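Local coordinates for general negative regulator of transcription subunit 4 (Saccharomyces cerevisiae, PDB 5AIE), which acts as the E3 ubiquitin ligase of the CCR4-NOT complex, its zinc-binding RING domain serving the transfer of ubiquitin from an E2 enzyme to protein lysines, at residues C26-C31 and R47-R52. Sequence-based numbering, arbitrary orientation.
Sequences CGYQIC and RCPACR. With ZN (zinc ion), chain D.
Tyr28 and Ala50 meet beside a zinc ion that Cys26, Cys48 and Cys51 grip from the two loops flanking helix 32-40, a worked example of how a small RING domain relies on metal ligation where a larger fold would rely on an extensive hydrophobic core. The SG atoms of Cys26, Cys48 and Cys51 lie 2.4, 2.5 and 2.3 Å from the zinc, and Cys24 supplies the fourth thiolate. With CG anti to the backbone N (chi1 -164°), the Tyr28 ring lies alongside Cys48, Pro49 and Ala50. Its CB rests 3.8 Å from Cys48 SG; CG then meets the Ala50 methyl, which sits over one ring face in a CH-pi contact. Further out, CD2 approaches Pro49 CD, and CE2 reaches Pro49 CB at 3.7 Å, the two side chains crossing at about a right angle. Tyr28 and Pro49 also pack on another protein's chain, consistent with a RING domain's E2-binding surface. Substituting an alanine for Tyr28 would probably strip Ala50 and Pro49 of their aromatic partner and open a gap beside the zinc site. Tyr28 N donates to Cys26 SG and Ala50 N to Cys48 SG, each at 3.4 Å. Such bonds would be expected to draw off some thiolate charge.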
loop_
_atom_site.group_PDB
_atom_site.type_symbol
_atom_site.label_atom_id
_atom_site.label_comp_id
_atom_site.label_asym_id
_atom_site.label_seq_id
_atom_site.Cartn_x
_atom_site.Cartn_y
_atom_site.Cartn_z
ATOM N N CYS A 26 -15.796 -16.334 -5.994
ATOM C CA CYS A 26 -14.403 -16.368 -6.427
ATOM C C CYS A 26 -13.596 -17.398 -5.640
ATOM O O CYS A 26 -12.599 -17.922 -6.134
ATOM C CB CYS A 26 -13.764 -14.986 -6.287
ATOM S SG CYS A 26 -13.520 -14.447 -4.587
ATOM N N GLY A 27 -14.025 -17.675 -4.413
ATOM C CA GLY A 27 -13.375 -18.682 -3.596
ATOM C C GLY A 27 -12.515 -18.124 -2.478
ATOM O O GLY A 27 -11.916 -18.881 -1.710
ATOM N N TYR A 28 -12.448 -16.800 -2.384
ATOM C CA TYR A 28 -11.664 -16.150 -1.340
ATOM C C TYR A 28 -12.329 -16.345 0.020
ATOM O O TYR A 28 -13.473 -15.940 0.224
ATOM C CB TYR A 28 -11.493 -14.661 -1.649
ATOM C CG TYR A 28 -10.407 -13.984 -0.847
ATOM C CD1 TYR A 28 -9.070 -14.287 -1.063
ATOM C CD2 TYR A 28 -10.718 -13.035 0.117
ATOM C CE1 TYR A 28 -8.072 -13.672 -0.335
ATOM C CE2 TYR A 28 -9.724 -12.411 0.850
ATOM C CZ TYR A 28 -8.403 -12.735 0.619
ATOM O OH TYR A 28 -7.409 -12.118 1.343
ATOM N N GLN A 29 -11.608 -16.967 0.949
ATOM C CA GLN A 29 -12.174 -17.309 2.252
ATOM C C GLN A 29 -11.654 -16.429 3.385
ATOM O O GLN A 29 -10.447 -16.242 3.541
ATOM C CB GLN A 29 -11.893 -18.778 2.581
ATOM C CG GLN A 29 -12.633 -19.767 1.701
ATOM C CD GLN A 29 -12.444 -21.201 2.154
ATOM O OE1 GLN A 29 -11.359 -21.768 2.022
ATOM N NE2 GLN A 29 -13.502 -21.795 2.697
ATOM N N ILE A 30 -12.581 -15.895 4.174
ATOM C CA ILE A 30 -12.245 -15.112 5.360
ATOM C C ILE A 30 -13.076 -15.588 6.549
ATOM O O ILE A 30 -14.028 -16.348 6.379
ATOM C CB ILE A 30 -12.482 -13.606 5.139
ATOM C CG1 ILE A 30 -13.954 -13.336 4.823
ATOM C CG2 ILE A 30 -11.587 -13.077 4.025
ATOM C CD1 ILE A 30 -14.263 -11.879 4.559
ATOM N N CYS A 31 -12.716 -15.138 7.748
ATOM C CA CYS A 31 -13.432 -15.535 8.957
ATOM C C CYS A 31 -14.860 -15.001 8.985
ATOM O O CYS A 31 -15.204 -14.073 8.253
ATOM C CB CYS A 31 -12.688 -15.063 10.207
ATOM S SG CYS A 31 -11.533 -16.271 10.891
ATOM N N ARG A 47 -17.443 -5.550 0.456
ATOM C CA ARG A 47 -17.273 -6.419 -0.705
ATOM C C ARG A 47 -16.028 -7.288 -0.560
ATOM O O ARG A 47 -15.199 -7.055 0.320
ATOM C CB ARG A 47 -17.205 -5.592 -1.993
ATOM C CG ARG A 47 -16.391 -4.313 -1.876
ATOM C CD ARG A 47 -16.398 -3.529 -3.181
ATOM N NE ARG A 47 -17.748 -3.330 -3.703
ATOM C CZ ARG A 47 -18.037 -2.574 -4.758
ATOM N NH1 ARG A 47 -17.069 -1.938 -5.403
ATOM N NH2 ARG A 47 -19.293 -2.450 -5.165
ATOM N N CYS A 48 -15.904 -8.290 -1.424
ATOM C CA CYS A 48 -14.795 -9.237 -1.351
ATOM C C CYS A 48 -13.439 -8.570 -1.579
ATOM O O CYS A 48 -13.248 -7.857 -2.562
ATOM C CB CYS A 48 -14.993 -10.364 -2.366
ATOM S SG CYS A 48 -13.659 -11.583 -2.390
ATOM N N PRO A 49 -12.488 -8.810 -0.663
ATOM C CA PRO A 49 -11.134 -8.246 -0.732
ATOM C C PRO A 49 -10.350 -8.697 -1.964
ATOM O O PRO A 49 -9.282 -8.151 -2.237
ATOM C CB PRO A 49 -10.470 -8.772 0.546
ATOM C CG PRO A 49 -11.600 -9.074 1.466
ATOM C CD PRO A 49 -12.705 -9.563 0.584
ATOM N N ALA A 50 -10.870 -9.680 -2.691
ATOM C CA ALA A 50 -10.191 -10.193 -3.874
ATOM C C ALA A 50 -10.729 -9.565 -5.158
ATOM O O ALA A 50 -10.068 -8.725 -5.768
ATOM C CB ALA A 50 -10.314 -11.708 -3.937
ATOM N N CYS A 51 -11.927 -9.974 -5.563
ATOM C CA CYS A 51 -12.483 -9.547 -6.845
ATOM C C CYS A 51 -13.482 -8.399 -6.712
ATOM O O CYS A 51 -14.167 -8.058 -7.677
ATOM C CB CYS A 51 -13.151 -10.729 -7.549
ATOM S SG CYS A 51 -14.625 -11.362 -6.725
ATOM N N ARG A 52 -13.563 -7.819 -5.517
ATOM C CA ARG A 52 -14.411 -6.655 -5.251
ATOM C C ARG A 52 -15.891 -6.888 -5.552
ATOM O O ARG A 52 -16.641 -5.937 -5.773
ATOM C CB ARG A 52 -13.916 -5.444 -6.048
ATOM C CG ARG A 52 -12.484 -5.046 -5.749
ATOM C CD ARG A 52 -12.115 -3.757 -6.459
ATOM N NE ARG A 52 -12.913 -2.630 -5.989
ATOM C CZ ARG A 52 -12.578 -1.857 -4.960
ATOM N NH1 ARG A 52 -11.456 -2.088 -4.293
ATOM N NH2 ARG A 52 -13.365 -0.852 -4.601
HETATM ZN ZN ZN D . -14.527 -12.308 -4.593
#